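Local structure of alpha-fucosidase GH29 (Fusarium graminearum, 4NI3) at residues D226-S231 with G240-D245; D285-G290 with P298-D303; T551-F556 with S579-K584. The protein probably hydrolyses the alpha-1,6-linked fucose attached to the reducing-end N-acetylglucosamine of glycoprotein glycans, as an alpha-L-fucosidase of glycoside hydrolase family 29. One frame throughout, in Å; residues are numbered along the deposited sequence. Where two conformers were deposited one is given.

Contact 1. Residues D226-S231 with G240-D245; sequences DFSLDS and GPCAVD. With MAN (alpha-D-mannopyranose), chain D.
Asp230 and Ala243 bring together two parts of one loop, joined by a single bridge with their CA atoms only 4.1 Å apart. A methyl side chain suits such a close backbone approach, and two backbone hydrogen bonds flank it. Val244 N donates to Leu229 O at 2.8 Å, and Ser231 N to Cys242 O at 2.9 Å.

From this bridge the Asp230 side chain heads out of the contact. Its CB starts beside the methyl of Ala243. CG continues anti to the backbone N (chi1 -177°), which carries the carboxylate past that methyl, Asp230 OD1 lying 3.9 Å from Ala243 CB, to a bound mannose. There the two oxygens divide the work: OD1 accepts from the sugar O4 at 2.7 Å, and OD2 accepts from O3 at 2.6 Å. Aspartate fits because its two oxygens can take both neighbouring hydroxyls at once, fixing the rotation of the group. OD1 is gripped a second time, by a water at 2.9 Å that also donates to Pro241 O and so ties the carboxylate back to residues 240-245.

Both segments belong to the loop that leaves the C-terminal end of strand 222-225, the fourth strand of the TIM barrel, and runs to helix 246-263. Leu229 and Val244 lie side by side against Trp207 of helix 200-218. Cys242, held by its disulfide to Cys235, brings SG obliquely to the Phe227 ring, 4.1 Å from CE1, and Asp275 accepts from the backbone N of both Leu229 and Asp230.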
# COMPACT_ATOMS: atom_id res chain seq x y z
N ASP A 226 7.18 -6.48 7.07
CA ASP A 226 6.03 -7.21 7.56
C ASP A 226 5.91 -7.08 9.07
O ASP A 226 6.71 -6.40 9.72
CB ASP A 226 6.09 -8.68 7.12
CG ASP A 226 4.73 -9.27 6.79
OD1 ASP A 226 3.70 -8.78 7.32
OD2 ASP A 226 4.69 -10.25 6.02
N PHE A 227 4.87 -7.73 9.60
CA PHE A 227 4.51 -7.66 11.02
C PHE A 227 5.54 -8.37 11.91
O PHE A 227 6.61 -8.85 11.46
CB PHE A 227 3.12 -8.27 11.22
CG PHE A 227 3.12 -9.75 11.43
CD1 PHE A 227 2.57 -10.29 12.58
CD2 PHE A 227 3.72 -10.60 10.52
CE1 PHE A 227 2.59 -11.67 12.79
CE2 PHE A 227 3.76 -11.98 10.72
CZ PHE A 227 3.18 -12.51 11.87
N SER A 228 5.21 -8.44 13.19
CA SER A 228 6.09 -8.98 14.25
C SER A 228 7.28 -8.07 14.52
O SER A 228 8.31 -8.52 15.07
CB SER A 228 6.54 -10.41 13.94
OG SER A 228 7.12 -11.02 15.10
N LEU A 229 7.14 -6.79 14.21
CA LEU A 229 8.09 -5.80 14.67
C LEU A 229 7.80 -5.48 16.14
O LEU A 229 8.71 -5.45 16.99
CB LEU A 229 8.04 -4.53 13.80
CG LEU A 229 8.40 -4.72 12.32
CD1 LEU A 229 8.36 -3.35 11.69
CD2 LEU A 229 9.78 -5.40 12.17
N ASP A 230 6.52 -5.24 16.43
CA ASP A 230 6.03 -5.23 17.81
C ASP A 230 4.53 -5.39 17.72
O ASP A 230 3.77 -4.40 17.79
CB ASP A 230 6.43 -3.95 18.54
CG ASP A 230 5.97 -3.94 19.99
OD1 ASP A 230 5.57 -5.01 20.51
OD2 ASP A 230 6.02 -2.84 20.60
N SER A 231 4.11 -6.63 17.52
CA SER A 231 2.70 -6.95 17.37
C SER A 231 2.28 -8.09 18.29
O SER A 231 1.94 -9.19 17.85
CB SER A 231 2.39 -7.27 15.90
OG SER A 231 3.06 -8.44 15.46
N GLY A 240 6.01 -16.13 22.80
CA GLY A 240 7.00 -15.12 22.48
C GLY A 240 6.34 -13.77 22.30
O GLY A 240 5.11 -13.68 22.29
N PRO A 241 7.15 -12.70 22.19
CA PRO A 241 6.68 -11.32 22.19
C PRO A 241 6.13 -10.88 20.84
O PRO A 241 5.48 -9.83 20.79
CB PRO A 241 7.94 -10.53 22.54
CG PRO A 241 9.06 -11.37 21.99
CD PRO A 241 8.62 -12.81 22.08
N CYS A 242 6.33 -11.68 19.79
CA CYS A 242 5.89 -11.27 18.45
C CYS A 242 6.47 -9.90 18.13
O CYS A 242 5.74 -8.98 17.72
CB CYS A 242 4.35 -11.27 18.39
SG CYS A 242 3.65 -11.45 16.74
N ALA A 243 7.78 -9.76 18.30
CA ALA A 243 8.45 -8.49 18.25
C ALA A 243 9.93 -8.66 17.97
O ALA A 243 10.51 -9.74 18.19
CB ALA A 243 8.26 -7.70 19.56
N VAL A 244 10.52 -7.57 17.53
CA VAL A 244 11.97 -7.38 17.39
C VAL A 244 12.41 -6.46 18.51
O VAL A 244 11.70 -5.52 18.84
CB VAL A 244 12.32 -6.73 16.02
CG1 VAL A 244 13.80 -6.31 15.95
CG2 VAL A 244 11.94 -7.63 14.87
N ASP A 245 13.56 -6.72 19.10
CA ASP A 245 14.12 -5.82 20.10
C ASP A 245 14.03 -4.35 19.68
O ASP A 245 14.40 -3.98 18.56
CB ASP A 245 15.57 -6.21 20.37
CG ASP A 245 16.25 -5.30 21.36
OD1 ASP A 245 15.93 -5.41 22.55
OD2 ASP A 245 17.08 -4.47 20.95
C1 MAN D . 5.44 -3.37 26.64
C2 MAN D . 6.44 -3.01 25.51
C3 MAN D . 5.75 -3.14 24.14
C4 MAN D . 5.08 -4.49 23.98
C5 MAN D . 4.13 -4.73 25.17
C6 MAN D . 3.48 -6.08 25.12
O2 MAN D . 7.50 -3.93 25.50
O3 MAN D . 6.70 -2.93 23.09
O4 MAN D . 4.29 -4.49 22.79
O5 MAN D . 4.85 -4.63 26.42
O6 MAN D . 2.34 -6.00 25.97
O HOH W 1 5.73 -7.44 22.14

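Contact 2. Residues D285-G290 with P298-D303; sequences DDWERG and PYWQTD
Asp286 and Gln301 are locked side chain to side chain. The Gln301 NE2 approaches Asp286 OD2 at 2.8 Å on the anti lone pair, with the acceptor in the amide plane and the bond nearly straight. Asp286 OD1 lies 2.5 Å from Asp303 OD1, the two side chains crossing at about a right angle, their carboxylate planes 47° apart. With CG anti to the backbone N (chi1 176°), Asp286 can reach across to both neighbours. On the other face, the Trp300 edge points at the Trp287 face, a T-shaped pair with centroids 5.2 Å apart and planes at 62°. Thr302 OG1 donates to Gly290 O at 2.6 Å, holding the turn that follows strand 284-288.

The backbones fix this register. Gln301 N binds Asp285 O, Trp287 N binds Gln301 O at 2.8 Å, Asp303 N binds Trp287 O and Arg289 N binds Asp303 O.

Further out, glutamine suits position 301 because its OE1 accepts from Tyr24 while NE2 donates to Asp286. Tyr32 holds Asp303 OD2, Trp224 adds a second donor to Asp286 OD2, and Glu288 pairs with Lys272. This is the parallel pairing of strands 284-288 and 300-305, sixth and seventh of the eight-stranded TIM barrel.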
# COMPACT_ATOMS: atom_id res chain seq x y z
N ASP A 285 2.33 3.70 7.28
CA ASP A 285 1.45 2.59 7.62
C ASP A 285 1.00 1.85 6.39
O ASP A 285 0.53 2.46 5.43
CB ASP A 285 0.20 3.10 8.33
CG ASP A 285 0.44 3.50 9.75
OD1 ASP A 285 1.56 3.89 10.12
OD2 ASP A 285 -0.59 3.49 10.49
N ASP A 286 1.06 0.53 6.43
CA ASP A 286 0.66 -0.33 5.33
C ASP A 286 -0.50 -1.23 5.73
O ASP A 286 -0.45 -2.00 6.72
CB ASP A 286 1.89 -1.13 4.85
CG ASP A 286 1.55 -2.11 3.76
OD1 ASP A 286 0.75 -3.03 4.03
OD2 ASP A 286 2.10 -2.00 2.64
N TRP A 287 -1.57 -1.13 4.96
CA TRP A 287 -2.80 -1.89 5.18
C TRP A 287 -2.79 -3.11 4.29
O TRP A 287 -2.70 -2.99 3.07
CB TRP A 287 -4.01 -1.02 4.84
CG TRP A 287 -4.19 0.18 5.74
CD1 TRP A 287 -3.35 1.23 5.90
CD2 TRP A 287 -5.34 0.46 6.57
NE1 TRP A 287 -3.88 2.15 6.80
CE2 TRP A 287 -5.10 1.70 7.21
CE3 TRP A 287 -6.53 -0.21 6.82
CZ2 TRP A 287 -6.02 2.27 8.11
CZ3 TRP A 287 -7.44 0.36 7.71
CH2 TRP A 287 -7.18 1.58 8.33
N GLU A 288 -2.85 -4.30 4.87
CA GLU A 288 -2.69 -5.56 4.14
C GLU A 288 -3.99 -6.07 3.54
O GLU A 288 -4.99 -6.23 4.28
CB GLU A 288 -2.11 -6.60 5.11
CG GLU A 288 -1.96 -7.99 4.50
CD GLU A 288 -1.35 -9.01 5.47
OE1 GLU A 288 -0.82 -8.60 6.52
OE2 GLU A 288 -1.46 -10.22 5.16
N ARG A 289 -4.04 -6.35 2.25
CA ARG A 289 -5.24 -6.89 1.61
C ARG A 289 -6.47 -6.08 1.95
O ARG A 289 -7.52 -6.63 2.24
CB ARG A 289 -5.48 -8.35 2.00
CG ARG A 289 -4.47 -9.31 1.36
CD ARG A 289 -4.93 -10.74 1.59
NE ARG A 289 -4.05 -11.75 1.00
CZ ARG A 289 -4.11 -12.16 -0.26
NH1 ARG A 289 -4.94 -11.58 -1.13
NH2 ARG A 289 -3.26 -13.09 -0.68
N GLY A 290 -6.34 -4.77 1.94
CA GLY A 290 -7.48 -3.92 2.27
C GLY A 290 -6.99 -2.50 2.38
O GLY A 290 -5.99 -2.11 1.78
N PRO A 298 -2.04 10.67 8.32
CA PRO A 298 -1.20 11.00 7.16
C PRO A 298 -1.19 9.93 6.10
O PRO A 298 -1.77 8.86 6.23
CB PRO A 298 0.18 11.18 7.78
CG PRO A 298 0.17 10.24 8.96
CD PRO A 298 -1.24 10.25 9.50
N TYR A 299 -0.50 10.27 5.02
CA TYR A 299 -0.36 9.41 3.84
C TYR A 299 0.00 7.97 4.23
O TYR A 299 0.87 7.76 5.08
CB TYR A 299 0.73 9.99 2.90
CG TYR A 299 0.48 9.65 1.47
CD1 TYR A 299 -0.26 10.51 0.64
CD2 TYR A 299 0.95 8.45 0.93
CE1 TYR A 299 -0.50 10.19 -0.67
CE2 TYR A 299 0.72 8.12 -0.42
CZ TYR A 299 -0.02 9.00 -1.19
OH TYR A 299 -0.32 8.72 -2.49
N TRP A 300 -0.66 7.00 3.60
CA TRP A 300 -0.54 5.57 3.97
C TRP A 300 -0.44 4.74 2.68
O TRP A 300 -0.47 5.29 1.56
CB TRP A 300 -1.76 5.14 4.86
CG TRP A 300 -3.03 5.51 4.19
CD1 TRP A 300 -3.65 6.71 4.24
CD2 TRP A 300 -3.76 4.71 3.26
NE1 TRP A 300 -4.75 6.71 3.41
CE2 TRP A 300 -4.83 5.49 2.78
CE3 TRP A 300 -3.62 3.39 2.79
CZ2 TRP A 300 -5.74 5.01 1.84
CZ3 TRP A 300 -4.52 2.92 1.84
CH2 TRP A 300 -5.58 3.72 1.39
N GLN A 301 -0.30 3.43 2.79
CA GLN A 301 -0.44 2.60 1.59
C GLN A 301 -1.11 1.29 1.89
O GLN A 301 -1.14 0.83 3.04
CB GLN A 301 0.90 2.41 0.88
CG GLN A 301 1.86 1.53 1.61
CD GLN A 301 3.05 1.06 0.74
OE1 GLN A 301 3.66 1.83 -0.01
NE2 GLN A 301 3.35 -0.21 0.84
N THR A 302 -1.65 0.69 0.84
CA THR A 302 -2.18 -0.67 0.80
C THR A 302 -1.15 -1.58 0.15
O THR A 302 -0.54 -1.17 -0.87
CB THR A 302 -3.46 -0.72 -0.06
OG1 THR A 302 -4.55 -0.19 0.69
CG2 THR A 302 -3.78 -2.16 -0.42
N ASP A 303 -0.96 -2.79 0.65
CA ASP A 303 -0.33 -3.80 -0.19
C ASP A 303 -1.34 -4.93 -0.35
O ASP A 303 -1.93 -5.39 0.63
CB ASP A 303 1.05 -4.26 0.36
CG ASP A 303 0.95 -5.33 1.45
OD1 ASP A 303 0.58 -5.03 2.61
OD2 ASP A 303 1.27 -6.48 1.14
O HOH W 2 1.05 6.34 7.47

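Contact 3. Residues T551-F556 with S579-K584; sequences TLFSGF and SIVVSK. With MAN (alpha-D-mannopyranose), chain C.
Thr551, Leu552 and Phe553 pair with Val581, Ile580 and Ser579 as the two inner strands of a four-stranded antiparallel sheet, beside strands 522-524 and 562-565. Thr551 and Val581 form a hydrogen-bonded pair, with Thr551 N to Val581 O at 2.8 Å and Val581 N to Thr551 O at 2.9 Å. Phe553 and Ser579 form the next such pair, while Leu552 and Ile580 between them are non-hydrogen-bonded. Those two side chains lie alongside each other, Leu552 CD2 against Ile580 CG1 at 3.8 Å, and beta-branched isoleucine suits the extended chain.

On the other face, Val581 CG2 meets Phe553 CE1 obliquely at 3.7 Å. At about a right angle to this, Val581 CG2 lies 3.5 Å from C6 of a bound mannose. CG1 is anti to the backbone N (chi1 174°) and meets the sugar O4. The strand 551-553 then turns away, and Ser579 OG reaches over to donate to Gly555 O at 2.8 Å, above the carbonyl plane. A small hydroxyl fits there, and it also bonds Phe558 N, so the loop is tied at both points. A second mannose touches Thr551 and Phe553. The arrangement is the inner strand pair of an antiparallel sheet, with Thr551, Phe553 and Val581 of one face covered by mannose residues.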
# COMPACT_ATOMS: atom_id res chain seq x y z
N THR A 551 -16.96 18.56 18.17
CA THR A 551 -16.31 18.88 19.41
C THR A 551 -14.90 19.35 19.12
O THR A 551 -14.10 18.61 18.53
CB THR A 551 -16.30 17.66 20.35
OG1 THR A 551 -17.65 17.20 20.53
CG2 THR A 551 -15.70 18.04 21.68
N LEU A 552 -14.59 20.60 19.50
CA LEU A 552 -13.25 21.15 19.33
C LEU A 552 -12.42 20.87 20.56
O LEU A 552 -12.88 21.08 21.69
CB LEU A 552 -13.30 22.67 19.10
CG LEU A 552 -14.27 23.16 18.03
CD1 LEU A 552 -14.18 24.67 17.89
CD2 LEU A 552 -13.99 22.50 16.72
N PHE A 553 -11.19 20.41 20.37
CA PHE A 553 -10.28 20.19 21.48
C PHE A 553 -9.08 21.10 21.35
O PHE A 553 -8.58 21.30 20.25
CB PHE A 553 -9.77 18.75 21.51
CG PHE A 553 -10.80 17.74 21.88
CD1 PHE A 553 -11.69 17.24 20.93
CD2 PHE A 553 -10.88 17.26 23.17
CE1 PHE A 553 -12.61 16.27 21.27
CE2 PHE A 553 -11.81 16.29 23.51
CZ PHE A 553 -12.68 15.80 22.56
N SER A 554 -8.58 21.63 22.46
CA SER A 554 -7.36 22.42 22.42
C SER A 554 -6.13 21.56 22.09
O SER A 554 -5.17 22.04 21.48
CB SER A 554 -7.14 23.14 23.75
OG SER A 554 -7.00 22.21 24.82
N GLY A 555 -6.15 20.30 22.51
CA GLY A 555 -5.00 19.43 22.37
C GLY A 555 -4.75 18.91 20.96
O GLY A 555 -5.63 18.95 20.10
N PHE A 556 -3.54 18.40 20.77
CA PHE A 556 -3.06 17.87 19.51
C PHE A 556 -3.92 16.69 19.04
O PHE A 556 -4.14 16.51 17.84
CB PHE A 556 -1.59 17.45 19.71
CG PHE A 556 -0.85 17.03 18.47
CD1 PHE A 556 -0.07 17.93 17.77
CD2 PHE A 556 -0.87 15.70 18.05
CE1 PHE A 556 0.65 17.54 16.64
CE2 PHE A 556 -0.16 15.31 16.93
CZ PHE A 556 0.59 16.22 16.22
N SER A 579 -7.56 19.84 17.59
CA SER A 579 -8.14 18.64 17.00
C SER A 579 -9.66 18.71 17.09
O SER A 579 -10.21 19.49 17.88
CB SER A 579 -7.59 17.36 17.68
OG SER A 579 -7.72 17.40 19.11
N ILE A 580 -10.34 17.91 16.29
CA ILE A 580 -11.79 17.99 16.17
C ILE A 580 -12.41 16.60 16.05
O ILE A 580 -11.91 15.77 15.28
CB ILE A 580 -12.23 18.82 14.93
CG1 ILE A 580 -11.60 20.22 14.92
CG2 ILE A 580 -13.77 18.88 14.83
CD1 ILE A 580 -11.87 21.04 13.63
N VAL A 581 -13.50 16.36 16.78
CA VAL A 581 -14.30 15.15 16.60
C VAL A 581 -15.65 15.53 16.02
O VAL A 581 -16.36 16.39 16.55
CB VAL A 581 -14.46 14.40 17.94
CG1 VAL A 581 -15.42 13.22 17.81
CG2 VAL A 581 -13.07 13.95 18.45
N VAL A 582 -16.03 14.88 14.92
CA VAL A 582 -17.27 15.20 14.22
C VAL A 582 -18.18 13.98 14.37
O VAL A 582 -17.81 12.88 13.96
CB VAL A 582 -17.01 15.51 12.74
CG1 VAL A 582 -18.33 15.87 12.03
CG2 VAL A 582 -16.02 16.66 12.63
N SER A 583 -19.35 14.19 14.96
CA SER A 583 -20.20 13.07 15.38
C SER A 583 -21.64 13.25 14.92
O SER A 583 -22.15 14.37 14.88
CB SER A 583 -20.17 12.92 16.91
OG SER A 583 -18.84 12.81 17.42
N LYS A 584 -22.30 12.15 14.59
CA LYS A 584 -23.72 12.16 14.32
C LYS A 584 -24.48 12.39 15.62
O LYS A 584 -24.12 11.86 16.69
CB LYS A 584 -24.14 10.84 13.67
CG LYS A 584 -25.04 10.96 12.45
CD LYS A 584 -25.30 9.59 11.84
CE LYS A 584 -25.98 8.67 12.84
NZ LYS A 584 -26.26 7.31 12.28
C1 MAN C . -14.68 9.28 23.39
C2 MAN C . -16.16 9.30 22.96
C3 MAN C . -16.26 9.12 21.43
C4 MAN C . -15.41 10.19 20.71
C5 MAN C . -13.97 10.21 21.28
C6 MAN C . -13.15 11.39 20.81
O2 MAN C . -16.71 10.57 23.17
O3 MAN C . -17.61 9.18 20.95
O4 MAN C . -15.35 9.89 19.32
O5 MAN C . -13.99 10.30 22.72
O6 MAN C . -11.82 10.94 20.64
O HOH W 3 -18.42 15.53 18.41

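Contacts 1 and 2 belong to the same barrel: their centres lie about 18 Å apart and their nearest atoms about 5 Å. Lys272, on the strand between 222-225 and 284-288, bridges them, since its amine pairs both with Asp226 and with Glu288. Bound Tris lies about 3 Å from the side chains of Phe227 and of Glu288, which is consistent with a pocket at the C-terminal ends of the barrel strands. Contact 3 stands apart in a separate antiparallel sheet near the chain's end, its centre about 33 Å from that of contact 1 and about 25 Å from that of contact 2, with nearest atoms about 20 Å and about 9 Å away.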